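Local structure of Blr3880 protein (Bradyrhizobium japonicum, 2OOD) at residues A[69-74]-A[404-409]; A[73-78]-A[376-381]; A[157-162]-A[198-203]; A[295-300]-A[330-335]. The protein probably catalyses the zinc-dependent hydrolytic deamination of guanine to xanthine and ammonia, a step of purine degradation. One frame throughout, in Å; residues are numbered along the deposited sequence.

Interaction 1: A[69-74]-A[404-409]; sequences RIIVPG and ADFVAL
Leu409 reaches across to Ile70 and Val72 with its side chain. Its CB lies 3.4 Å from Ile70 O. Leu409 CG comes next, 4.2 Å from Val72 CG2. With CG anti to its own carbonyl carbon (chi1 -65°), the branch Leu409 CD1 is carried on to Val72 CG2, 4.0 Å away. The two side chains cross at about a right angle. The other branch, CD2, turns to the ring of Phe75. The backbones pair as antiparallel strands. Ile70 and Leu409 exchange two bonds, N to O and O to N, both 2.9 Å. Val72 and Val407 also exchange a pair, and Val407 N to Val72 O is nearly straight at 170°. Strand 70-81 is shared between two parts of the amidohydrolase fold. Its first residues pair with 406-409 in the small beta domain, and its later residues run into the TIM barrel. Val72 and Val407 put their side chains on the same sheet face as Leu409. Ile71 and Ala408 take the opposite face. There Ile71 CG2 lies beside the Phe406 ring, 3.7 Å from CD1, and the ring also stacks with Trp457. At the far end Gly74 N bonds to Asp405 O at 3.1 Å, from well above the carbonyl plane.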
loop_
_atom_site.group_PDB
_atom_site.type_symbol
_atom_site.label_atom_id
_atom_site.label_comp_id
_atom_site.label_asym_id
_atom_site.label_seq_id
_atom_site.Cartn_x
_atom_site.Cartn_y
_atom_site.Cartn_z
ATOM N N ARG A 69 -17.479 16.770 -6.860
ATOM C CA ARG A 69 -17.092 15.666 -6.002
ATOM C C ARG A 69 -18.002 14.483 -6.292
ATOM O O ARG A 69 -18.997 14.607 -7.011
ATOM C CB ARG A 69 -17.247 16.062 -4.531
ATOM C CG ARG A 69 -16.429 17.262 -4.102
ATOM C CD ARG A 69 -14.961 16.913 -3.977
ATOM N NE ARG A 69 -14.155 18.031 -3.488
ATOM C CZ ARG A 69 -13.493 18.888 -4.261
ATOM N NH1 ARG A 69 -13.529 18.772 -5.584
ATOM N NH2 ARG A 69 -12.779 19.857 -3.703
ATOM N N ILE A 70 -17.644 13.326 -5.750
ATOM C CA ILE A 70 -18.476 12.149 -5.899
ATOM C C ILE A 70 -18.882 11.834 -4.463
ATOM O O ILE A 70 -18.045 11.457 -3.641
ATOM C CB ILE A 70 -17.705 10.973 -6.533
ATOM C CG1 ILE A 70 -17.246 11.352 -7.941
ATOM C CG2 ILE A 70 -18.608 9.761 -6.646
ATOM C CD1 ILE A 70 -16.596 10.231 -8.693
ATOM N N ILE A 71 -20.161 12.036 -4.152
ATOM C CA ILE A 71 -20.665 11.797 -2.802
ATOM C C ILE A 71 -21.081 10.346 -2.613
ATOM O O ILE A 71 -21.952 9.841 -3.318
ATOM C CB ILE A 71 -21.876 12.713 -2.485
ATOM C CG1 ILE A 71 -21.547 14.158 -2.864
ATOM C CG2 ILE A 71 -22.211 12.647 -1.005
ATOM C CD1 ILE A 71 -22.710 15.095 -2.737
ATOM N N VAL A 72 -20.447 9.678 -1.654
ATOM C CA VAL A 72 -20.746 8.282 -1.372
ATOM C C VAL A 72 -21.073 8.119 0.106
ATOM O O VAL A 72 -20.804 9.014 0.904
ATOM C CB VAL A 72 -19.542 7.381 -1.728
ATOM C CG1 VAL A 72 -19.212 7.510 -3.209
ATOM C CG2 VAL A 72 -18.339 7.762 -0.882
ATOM N N PRO A 73 -21.684 6.988 0.488
ATOM C CA PRO A 73 -22.024 6.759 1.895
ATOM C C PRO A 73 -20.767 6.704 2.758
ATOM O O PRO A 73 -19.692 6.373 2.267
ATOM C CB PRO A 73 -22.752 5.422 1.855
ATOM C CG PRO A 73 -23.440 5.471 0.542
ATOM C CD PRO A 73 -22.352 5.994 -0.369
ATOM N N GLY A 74 -20.900 7.036 4.038
ATOM C CA GLY A 74 -19.750 6.997 4.924
ATOM C C GLY A 74 -19.161 5.598 5.011
ATOM O O GLY A 74 -19.895 4.624 5.134
ATOM N N ALA A 404 -27.896 9.821 7.762
ATOM C CA ALA A 404 -27.122 10.518 6.749
ATOM C C ALA A 404 -25.640 10.727 7.004
ATOM O O ALA A 404 -25.215 11.839 7.304
ATOM C CB ALA A 404 -27.777 11.855 6.449
ATOM N N ASP A 405 -24.849 9.664 6.892
ATOM C CA ASP A 405 -23.399 9.780 7.050
ATOM C C ASP A 405 -22.878 9.709 5.626
ATOM O O ASP A 405 -23.279 8.826 4.879
ATOM C CB ASP A 405 -22.823 8.609 7.847
ATOM C CG ASP A 405 -23.257 8.616 9.294
ATOM O OD1 ASP A 405 -23.832 9.631 9.724
ATOM O OD2 ASP A 405 -23.017 7.615 10.003
ATOM N N PHE A 406 -22.017 10.631 5.222
ATOM C CA PHE A 406 -21.503 10.559 3.865
ATOM C C PHE A 406 -20.175 11.256 3.669
ATOM O O PHE A 406 -19.727 12.016 4.524
ATOM C CB PHE A 406 -22.543 11.076 2.862
ATOM C CG PHE A 406 -23.055 12.460 3.154
ATOM C CD1 PHE A 406 -22.486 13.574 2.541
ATOM C CD2 PHE A 406 -24.111 12.656 4.044
ATOM C CE1 PHE A 406 -22.966 14.862 2.812
ATOM C CE2 PHE A 406 -24.588 13.941 4.316
ATOM C CZ PHE A 406 -24.014 15.038 3.699
ATOM N N VAL A 407 -19.547 10.979 2.534
ATOM C CA VAL A 407 -18.245 11.539 2.220
ATOM C C VAL A 407 -18.204 12.137 0.825
ATOM O O VAL A 407 -18.736 11.569 -0.123
ATOM C CB VAL A 407 -17.143 10.443 2.317
ATOM C CG1 VAL A 407 -15.829 10.962 1.776
ATOM C CG2 VAL A 407 -16.964 10.005 3.761
ATOM N N ALA A 408 -17.576 13.294 0.702
ATOM C CA ALA A 408 -17.443 13.926 -0.593
ATOM C C ALA A 408 -16.031 13.613 -1.067
ATOM O O ALA A 408 -15.052 14.104 -0.500
ATOM C CB ALA A 408 -17.648 15.423 -0.474
ATOM N N LEU A 409 -15.932 12.777 -2.099
ATOM C CA LEU A 409 -14.644 12.379 -2.653
ATOM C C LEU A 409 -14.195 13.292 -3.777
ATOM O O LEU A 409 -14.992 13.682 -4.632
ATOM C CB LEU A 409 -14.709 10.945 -3.191
ATOM C CG LEU A 409 -14.942 9.780 -2.229
ATOM C CD1 LEU A 409 -15.056 8.513 -3.033
ATOM C CD2 LEU A 409 -13.806 9.668 -1.226
#

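Interaction 2: A[73-78]-A[376-381]; sequences PGFIDG and RGFWSV
Val381 O receives the backbone N of Ile76, and this is the one direct hydrogen bond between 73-78 and 376-381. The bond is 2.7 Å long and nearly straight at 170°, with the donor tilted 28° from the carbonyl plane. The same oxygen takes a CA-H contact from Phe75 CA at 3.3 Å. A water adds a second polar link. It donates to Ile76 O and to Ser380 O, 2.9 Å from the latter. The apolar contacts centre on Phe75. With its CG anti to the carbonyl carbon (chi1 -55°), the ring lies alongside Val381, Phe75 CD1 being 3.8 Å from Val381 CG2. Phe75 CE1 and CZ meet Phe378 CE1, each at 3.9 Å, at the edge of the Phe378 ring. With alanine at Phe75, Val381 CG2 and the Phe378 edge would probably lose this apolar partner. Phe378 also packs on Leu441 and Met445 of helix 434-447. The contact thus joins the first barrel strand, which goes on to zinc ligands His79 and His81, to the end of helix 374-380. One backbone bond and a bridging water fix the strand's height against the helix end, while the apolar Phe75 contacts are less directional.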
loop_
_atom_site.group_PDB
_atom_site.type_symbol
_atom_site.label_atom_id
_atom_site.label_comp_id
_atom_site.label_asym_id
_atom_site.label_seq_id
_atom_site.Cartn_x
_atom_site.Cartn_y
_atom_site.Cartn_z
ATOM N N PRO A 73 -21.684 6.988 0.488
ATOM C CA PRO A 73 -22.024 6.759 1.895
ATOM C C PRO A 73 -20.767 6.704 2.758
ATOM O O PRO A 73 -19.692 6.373 2.267
ATOM C CB PRO A 73 -22.752 5.422 1.855
ATOM C CG PRO A 73 -23.440 5.471 0.542
ATOM C CD PRO A 73 -22.352 5.994 -0.369
ATOM N N GLY A 74 -20.900 7.036 4.038
ATOM C CA GLY A 74 -19.750 6.997 4.924
ATOM C C GLY A 74 -19.161 5.598 5.011
ATOM O O GLY A 74 -19.895 4.624 5.134
ATOM N N PHE A 75 -17.837 5.494 4.961
ATOM C CA PHE A 75 -17.180 4.197 5.008
ATOM C C PHE A 75 -17.317 3.473 6.338
ATOM O O PHE A 75 -17.171 4.076 7.393
ATOM C CB PHE A 75 -15.703 4.347 4.656
ATOM C CG PHE A 75 -15.466 5.014 3.330
ATOM C CD1 PHE A 75 -16.368 4.849 2.279
ATOM C CD2 PHE A 75 -14.340 5.803 3.122
ATOM C CE1 PHE A 75 -16.155 5.456 1.045
ATOM C CE2 PHE A 75 -14.119 6.417 1.881
ATOM C CZ PHE A 75 -15.032 6.240 0.847
ATOM N N ILE A 76 -17.603 2.176 6.275
ATOM C CA ILE A 76 -17.751 1.351 7.467
ATOM C C ILE A 76 -16.436 0.597 7.645
ATOM O O ILE A 76 -15.941 -0.042 6.721
ATOM C CB ILE A 76 -18.872 0.289 7.314
ATOM C CG1 ILE A 76 -20.115 0.896 6.668
ATOM C CG2 ILE A 76 -19.240 -0.275 8.681
ATOM C CD1 ILE A 76 -20.908 1.767 7.571
ATOM N N ASP A 77 -15.875 0.672 8.840
ATOM C CA ASP A 77 -14.619 0.004 9.160
ATOM C C ASP A 77 -14.977 -0.992 10.262
ATOM O O ASP A 77 -15.242 -0.608 11.394
ATOM C CB ASP A 77 -13.614 1.072 9.634
ATOM C CG ASP A 77 -12.372 0.496 10.276
ATOM O OD1 ASP A 77 -12.508 -0.353 11.170
ATOM O OD2 ASP A 77 -11.255 0.909 9.914
ATOM N N GLY A 78 -15.004 -2.272 9.926
ATOM C CA GLY A 78 -15.382 -3.260 10.918
ATOM C C GLY A 78 -14.317 -3.828 11.829
ATOM O O GLY A 78 -14.552 -4.859 12.444
ATOM N N ARG A 376 -17.289 -3.759 -6.408
ATOM C CA ARG A 376 -17.146 -4.678 -5.286
ATOM C C ARG A 376 -16.442 -4.035 -4.094
ATOM O O ARG A 376 -16.834 -4.231 -2.942
ATOM C CB ARG A 376 -16.363 -5.918 -5.728
ATOM C CG ARG A 376 -17.096 -6.825 -6.702
ATOM C CD ARG A 376 -16.174 -7.896 -7.259
ATOM N NE ARG A 376 -16.904 -8.897 -8.032
ATOM C CZ ARG A 376 -16.329 -9.892 -8.701
ATOM N NH1 ARG A 376 -15.013 -10.017 -8.693
ATOM N NH2 ARG A 376 -17.067 -10.768 -9.370
ATOM N N GLY A 377 -15.396 -3.269 -4.381
ATOM C CA GLY A 377 -14.645 -2.621 -3.322
ATOM C C GLY A 377 -15.432 -1.586 -2.549
ATOM O O GLY A 377 -15.403 -1.563 -1.322
ATOM N N PHE A 378 -16.137 -0.721 -3.264
ATOM C CA PHE A 378 -16.923 0.317 -2.621
ATOM C C PHE A 378 -18.230 -0.150 -2.015
ATOM O O PHE A 378 -18.793 0.529 -1.160
ATOM C CB PHE A 378 -17.141 1.465 -3.589
ATOM C CG PHE A 378 -16.021 2.440 -3.569
ATOM C CD1 PHE A 378 -15.852 3.282 -2.473
ATOM C CD2 PHE A 378 -15.074 2.464 -4.587
ATOM C CE1 PHE A 378 -14.761 4.131 -2.390
ATOM C CE2 PHE A 378 -13.974 3.315 -4.509
ATOM C CZ PHE A 378 -13.820 4.145 -3.405
ATOM N N TRP A 379 -18.715 -1.302 -2.461
ATOM C CA TRP A 379 -19.923 -1.865 -1.898
ATOM C C TRP A 379 -19.480 -2.443 -0.553
ATOM O O TRP A 379 -20.187 -2.340 0.442
ATOM C CB TRP A 379 -20.459 -2.984 -2.792
ATOM C CG TRP A 379 -21.578 -3.784 -2.151
ATOM C CD1 TRP A 379 -22.899 -3.451 -2.101
ATOM C CD2 TRP A 379 -21.454 -5.030 -1.447
ATOM N NE1 TRP A 379 -23.606 -4.409 -1.413
ATOM C CE2 TRP A 379 -22.742 -5.388 -1.001
ATOM C CE3 TRP A 379 -20.380 -5.875 -1.150
ATOM C CZ2 TRP A 379 -22.982 -6.557 -0.276
ATOM C CZ3 TRP A 379 -20.621 -7.039 -0.427
ATOM C CH2 TRP A 379 -21.909 -7.367 -0.000
ATOM N N SER A 380 -18.285 -3.032 -0.530
ATOM C CA SER A 380 -17.727 -3.636 0.682
ATOM C C SER A 380 -17.453 -2.670 1.824
ATOM O O SER A 380 -17.543 -3.055 2.983
ATOM C CB SER A 380 -16.434 -4.388 0.360
ATOM O OG SER A 380 -16.702 -5.598 -0.321
ATOM N N VAL A 381 -17.103 -1.426 1.512
ATOM C CA VAL A 381 -16.830 -0.452 2.563
ATOM C C VAL A 381 -18.073 0.369 2.918
ATOM O O VAL A 381 -18.003 1.295 3.725
ATOM C CB VAL A 381 -15.675 0.498 2.170
ATOM C CG1 VAL A 381 -14.407 -0.300 1.940
ATOM C CG2 VAL A 381 -16.044 1.280 0.927
HETATM O O HOH W 1 -16.837 -2.812 5.789
#

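Interaction 3: A[157-162]-A[198-203]; sequences NMRVIA and RNLYAI
Ala162 O accepts Ala202 N at 2.8 Å, and it also sits over one face of the Tyr201 ring. Strands 160-166 and 199-205 are parallel neighbours in the TIM barrel, the two ends of a beta-alpha-beta unit whose crossover includes helix 179-193. Two more backbone bonds continue the pairing: Leu200 N to Val160 O at 2.9 Å and Ala162 N to Leu200 O at 3.1 Å. Ile161 lays CG2 against Ala202 CB at 3.8 Å and its CD1 against Leu200. Before the strands, Arg198 bends at chi3 (81°) and brings NH1 to Asn157 O, 2.9 Å away. The oxygen lies in the guanidinium plane and offers a lone pair. Asn157 is the C-prime residue of the Schellman motif that ends helix 143-156. The guanidinium of Arg159 stands almost perpendicular to that of Arg198. Arg198 CB lies over the centre of the Arg159 guanidinium, 3.7 Å above its plane. Glu403 forms salt bridges with both arginines, and Asp405 forms another with Arg198 NH2. A leucine in place of Arg198 would probably leave Asn157 O without this donor and Asp405 without its charged mate. A water donates to both Met158 O, at 2.9 Å, and Asn199 OD1, at 2.8 Å.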
loop_
_atom_site.group_PDB
_atom_site.type_symbol
_atom_site.label_atom_id
_atom_site.label_comp_id
_atom_site.label_asym_id
_atom_site.label_seq_id
_atom_site.Cartn_x
_atom_site.Cartn_y
_atom_site.Cartn_z
ATOM N N ASN A 157 -21.975 12.347 17.735
ATOM C CA ASN A 157 -23.156 11.571 17.377
ATOM C C ASN A 157 -22.913 10.617 16.213
ATOM O O ASN A 157 -23.625 10.637 15.205
ATOM C CB ASN A 157 -24.334 12.495 17.065
ATOM C CG ASN A 157 -25.671 11.789 17.211
ATOM O OD1 ASN A 157 -25.774 10.797 17.934
ATOM N ND2 ASN A 157 -26.703 12.305 16.545
HETATM N N MSE A 158 -21.904 9.767 16.375
HETATM C CA MSE A 158 -21.540 8.789 15.360
HETATM C C MSE A 158 -21.980 7.402 15.797
HETATM O O MSE A 158 -21.946 7.087 16.990
HETATM C CB MSE A 158 -20.033 8.777 15.165
HETATM C CG MSE A 158 -19.448 10.100 14.762
HETATM SE SE MSE A 158 -17.494 10.013 14.745
HETATM C CE MSE A 158 -17.142 10.334 16.632
ATOM N N ARG A 159 -22.401 6.574 14.843
ATOM C CA ARG A 159 -22.794 5.219 15.184
ATOM C C ARG A 159 -21.488 4.456 15.324
ATOM O O ARG A 159 -20.642 4.490 14.431
ATOM C CB ARG A 159 -23.660 4.591 14.096
ATOM C CG ARG A 159 -24.098 3.184 14.445
ATOM C CD ARG A 159 -25.267 2.749 13.599
ATOM N NE ARG A 159 -26.496 3.457 13.951
ATOM C CZ ARG A 159 -27.071 3.419 15.153
ATOM N NH1 ARG A 159 -26.529 2.705 16.136
ATOM N NH2 ARG A 159 -28.197 4.089 15.374
ATOM N N VAL A 160 -21.328 3.781 16.455
ATOM C CA VAL A 160 -20.108 3.052 16.735
ATOM C C VAL A 160 -20.365 1.776 17.523
ATOM O O VAL A 160 -21.189 1.767 18.437
ATOM C CB VAL A 160 -19.138 3.943 17.546
ATOM C CG1 VAL A 160 -17.980 3.122 18.065
ATOM C CG2 VAL A 160 -18.629 5.080 16.679
ATOM N N ILE A 161 -19.659 0.704 17.154
ATOM C CA ILE A 161 -19.764 -0.586 17.840
ATOM C C ILE A 161 -18.494 -0.727 18.672
ATOM O O ILE A 161 -17.395 -0.616 18.139
ATOM C CB ILE A 161 -19.771 -1.800 16.867
ATOM C CG1 ILE A 161 -20.640 -1.528 15.640
ATOM C CG2 ILE A 161 -20.320 -3.023 17.589
ATOM C CD1 ILE A 161 -22.107 -1.606 15.913
ATOM N N ALA A 162 -18.630 -0.972 19.968
ATOM C CA ALA A 162 -17.451 -1.136 20.810
ATOM C C ALA A 162 -17.766 -1.865 22.111
ATOM O O ALA A 162 -18.920 -2.189 22.391
ATOM C CB ALA A 162 -16.832 0.222 21.103
ATOM N N ARG A 198 -26.586 6.529 19.140
ATOM C CA ARG A 198 -26.144 5.644 18.067
ATOM C C ARG A 198 -25.087 4.645 18.544
ATOM O O ARG A 198 -24.471 3.966 17.728
ATOM C CB ARG A 198 -25.588 6.455 16.895
ATOM C CG ARG A 198 -26.562 7.464 16.312
ATOM C CD ARG A 198 -25.924 8.285 15.198
ATOM N NE ARG A 198 -25.908 7.582 13.917
ATOM C CZ ARG A 198 -25.165 7.950 12.877
ATOM N NH1 ARG A 198 -24.378 9.010 12.979
ATOM N NH2 ARG A 198 -25.217 7.269 11.736
ATOM N N ASN A 199 -24.873 4.554 19.856
ATOM C CA ASN A 199 -23.894 3.615 20.412
ATOM C C ASN A 199 -24.418 2.174 20.483
ATOM O O ASN A 199 -25.537 1.939 20.934
ATOM C CB ASN A 199 -23.465 4.040 21.821
ATOM C CG ASN A 199 -22.617 5.301 21.825
ATOM O OD1 ASN A 199 -21.710 5.455 21.011
ATOM N ND2 ASN A 199 -22.903 6.203 22.758
ATOM N N LEU A 200 -23.597 1.217 20.047
ATOM C CA LEU A 200 -23.949 -0.204 20.065
ATOM C C LEU A 200 -22.832 -0.958 20.776
ATOM O O LEU A 200 -21.655 -0.718 20.511
ATOM C CB LEU A 200 -24.110 -0.724 18.635
ATOM C CG LEU A 200 -25.219 -0.038 17.831
ATOM C CD1 LEU A 200 -25.197 -0.509 16.401
ATOM C CD2 LEU A 200 -26.563 -0.332 18.471
ATOM N N TYR A 201 -23.194 -1.866 21.678
ATOM C CA TYR A 201 -22.195 -2.613 22.440
ATOM C C TYR A 201 -21.848 -3.996 21.887
ATOM O O TYR A 201 -22.720 -4.729 21.427
ATOM C CB TYR A 201 -22.657 -2.782 23.884
ATOM C CG TYR A 201 -21.541 -3.196 24.804
ATOM C CD1 TYR A 201 -20.678 -2.255 25.346
ATOM C CD2 TYR A 201 -21.315 -4.528 25.097
ATOM C CE1 TYR A 201 -19.609 -2.632 26.157
ATOM C CE2 TYR A 201 -20.245 -4.917 25.909
ATOM C CZ TYR A 201 -19.396 -3.962 26.432
ATOM O OH TYR A 201 -18.315 -4.344 27.203
ATOM N N ALA A 202 -20.573 -4.364 21.959
ATOM C CA ALA A 202 -20.144 -5.666 21.474
ATOM C C ALA A 202 -19.368 -6.424 22.539
ATOM O O ALA A 202 -18.348 -5.938 23.029
ATOM C CB ALA A 202 -19.286 -5.506 20.229
ATOM N N ILE A 203 -19.872 -7.603 22.909
ATOM C CA ILE A 203 -19.206 -8.452 23.893
ATOM C C ILE A 203 -17.866 -8.691 23.220
ATOM O O ILE A 203 -17.828 -9.144 22.074
ATOM C CB ILE A 203 -19.908 -9.813 24.040
ATOM C CG1 ILE A 203 -21.412 -9.619 24.258
ATOM C CG2 ILE A 203 -19.289 -10.586 25.194
ATOM C CD1 ILE A 203 -21.758 -9.014 25.573
HETATM O O HOH W 2 -25.056 8.868 19.948
HETATM O O HOH W 3 -22.455 7.873 19.741
#

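Interaction 4: A[295-300]-A[330-335]; sequences CPCSNL and GNRFSM
Ser298 CB rests on the backbone of Gly330, 3.5 Å from its N. One residue back, Cys297 C lies 4.0 Å from Gly330 CA. The helix therefore meets the loop at a residue without a side chain, and the backbones come close. Cys297 supplies the rest of the contact. Its CB stands 4.1 Å from Asn331 OD1, and its SG lies 4.2 Å from Arg332 CG. All of these are van der Waals contacts. The next shell is polar. Ser298 OG, anti to its own backbone N (chi1 177°), turns to Asp326 OD2 and makes a hydrogen bond. Asp326 is a zinc ligand. A weak bond also joins Ser298 OG to His273 NE2, and bound guanine lies about 5 Å from the Ser298 side chain. On the other side, Asn331 ND2 bonds to Met446 O and Asp340 OD1 of the second subunit. Arg332 NH1 bonds to Gly448 O of that subunit. Helix 296-301 follows the seventh barrel strand, 291-294. The loop follows the eighth, 320-323, and leads to helix 335-352, where Ser334 is the N-cap and its OG bonds to Ile336 N. The contact so lies between the zinc site and the dimer interface. Its own contacts are van der Waals touches with no direct polar bond, and its polar groups work outward: the serine toward the metal ligand, the asparagine and arginine toward the neighbouring subunit.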
loop_
_atom_site.group_PDB
_atom_site.type_symbol
_atom_site.label_atom_id
_atom_site.label_comp_id
_atom_site.label_asym_id
_atom_site.label_seq_id
_atom_site.Cartn_x
_atom_site.Cartn_y
_atom_site.Cartn_z
ATOM N N CYS A 295 -9.076 -7.846 6.711
ATOM C CA CYS A 295 -8.155 -6.749 6.995
ATOM C C CYS A 295 -6.836 -6.930 6.255
ATOM O O CYS A 295 -5.822 -7.259 6.857
ATOM C CB CYS A 295 -7.885 -6.684 8.499
ATOM S SG CYS A 295 -9.373 -6.636 9.512
ATOM N N PRO A 296 -6.828 -6.680 4.941
ATOM C CA PRO A 296 -5.645 -6.819 4.092
ATOM C C PRO A 296 -4.375 -6.075 4.488
ATOM O O PRO A 296 -3.293 -6.649 4.421
ATOM C CB PRO A 296 -6.162 -6.412 2.718
ATOM C CG PRO A 296 -7.221 -5.439 3.035
ATOM C CD PRO A 296 -7.938 -6.080 4.184
ATOM N N CYS A 297 -4.485 -4.816 4.897
ATOM C CA CYS A 297 -3.296 -4.054 5.284
ATOM C C CYS A 297 -2.561 -4.717 6.431
ATOM O O CYS A 297 -1.335 -4.778 6.445
ATOM C CB CYS A 297 -3.668 -2.636 5.701
ATOM S SG CYS A 297 -4.224 -1.595 4.368
ATOM N N SER A 298 -3.331 -5.200 7.398
ATOM C CA SER A 298 -2.792 -5.869 8.570
ATOM C C SER A 298 -2.217 -7.230 8.176
ATOM O O SER A 298 -1.094 -7.571 8.545
ATOM C CB SER A 298 -3.900 -6.038 9.607
ATOM O OG SER A 298 -3.439 -6.748 10.734
ATOM N N ASN A 299 -2.992 -7.996 7.414
ATOM C CA ASN A 299 -2.569 -9.312 6.969
ATOM C C ASN A 299 -1.209 -9.265 6.298
ATOM O O ASN A 299 -0.380 -10.144 6.524
ATOM C CB ASN A 299 -3.594 -9.911 6.008
ATOM C CG ASN A 299 -4.901 -10.232 6.691
ATOM O OD1 ASN A 299 -4.964 -10.321 7.914
ATOM N ND2 ASN A 299 -5.948 -10.424 5.906
ATOM N N LEU A 300 -0.979 -8.236 5.483
ATOM C CA LEU A 300 0.297 -8.072 4.782
ATOM C C LEU A 300 1.393 -7.501 5.685
ATOM O O LEU A 300 2.527 -7.951 5.650
ATOM C CB LEU A 300 0.125 -7.169 3.550
ATOM C CG LEU A 300 -0.825 -7.644 2.441
ATOM C CD1 LEU A 300 -0.909 -6.606 1.345
ATOM C CD2 LEU A 300 -0.339 -8.965 1.881
ATOM N N GLY A 330 -2.574 -3.066 11.002
ATOM C CA GLY A 330 -2.545 -2.401 9.712
ATOM C C GLY A 330 -1.898 -1.040 9.870
ATOM O O GLY A 330 -1.926 -0.470 10.959
ATOM N N ASN A 331 -1.335 -0.500 8.794
ATOM C CA ASN A 331 -0.656 0.785 8.875
ATOM C C ASN A 331 -1.399 1.971 8.280
ATOM O O ASN A 331 -0.826 3.049 8.139
ATOM C CB ASN A 331 0.737 0.666 8.238
ATOM C CG ASN A 331 0.691 0.161 6.799
ATOM O OD1 ASN A 331 -0.139 -0.674 6.442
ATOM N ND2 ASN A 331 1.604 0.653 5.972
ATOM N N ARG A 332 -2.674 1.784 7.955
ATOM C CA ARG A 332 -3.480 2.850 7.358
ATOM C C ARG A 332 -4.828 3.017 8.051
ATOM O O ARG A 332 -5.492 2.034 8.380
ATOM C CB ARG A 332 -3.730 2.547 5.881
ATOM C CG ARG A 332 -2.489 2.205 5.082
ATOM C CD ARG A 332 -1.568 3.396 4.939
ATOM N NE ARG A 332 -0.340 3.027 4.249
ATOM C CZ ARG A 332 0.688 3.844 4.063
ATOM N NH1 ARG A 332 0.639 5.092 4.514
ATOM N NH2 ARG A 332 1.773 3.406 3.435
ATOM N N PHE A 333 -5.243 4.267 8.249
ATOM C CA PHE A 333 -6.519 4.561 8.899
ATOM C C PHE A 333 -7.682 4.631 7.917
ATOM O O PHE A 333 -8.837 4.491 8.307
ATOM C CB PHE A 333 -6.452 5.894 9.647
ATOM C CG PHE A 333 -6.329 5.758 11.138
ATOM C CD1 PHE A 333 -5.082 5.664 11.746
ATOM C CD2 PHE A 333 -7.464 5.726 11.937
ATOM C CE1 PHE A 333 -4.974 5.541 13.130
ATOM C CE2 PHE A 333 -7.362 5.601 13.321
ATOM C CZ PHE A 333 -6.119 5.510 13.913
ATOM N N SER A 334 -7.382 4.851 6.645
ATOM C CA SER A 334 -8.428 4.973 5.642
ATOM C C SER A 334 -8.872 3.685 4.958
ATOM O O SER A 334 -8.056 2.822 4.650
ATOM C CB SER A 334 -7.990 5.967 4.574
ATOM O OG SER A 334 -9.047 6.205 3.665
HETATM N N MSE A 335 -10.175 3.567 4.713
HETATM C CA MSE A 335 -10.717 2.402 4.031
HETATM C C MSE A 335 -10.295 2.430 2.564
HETATM O O MSE A 335 -10.356 1.417 1.869
HETATM C CB MSE A 335 -12.239 2.375 4.125
HETATM C CG MSE A 335 -12.756 2.138 5.523
HETATM SE SE MSE A 335 -11.931 0.578 6.350
HETATM C CE MSE A 335 -12.710 -0.808 5.212
#

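In the fold
All four contacts are buried, but they differ in chemistry. Interactions 1 and 3 are strand pairings, antiparallel where the small beta domain meets strand 70-81 and parallel within the barrel. A salt bridge between Asp405 and Arg198 ties them together. Interactions 1 and 2 share Pro73 and Gly74 and use successive parts of one strand. Interaction 2 lies nearest the centre of the chain and is mostly apolar, with one direct hydrogen bond. Interaction 4 has no direct polar bond and alone reaches the second subunit. Its Met335 packs on Phe75, Ile76, Asp77 and Val381 of interaction 2. Interaction 3 touches neither interaction 2 nor interaction 4.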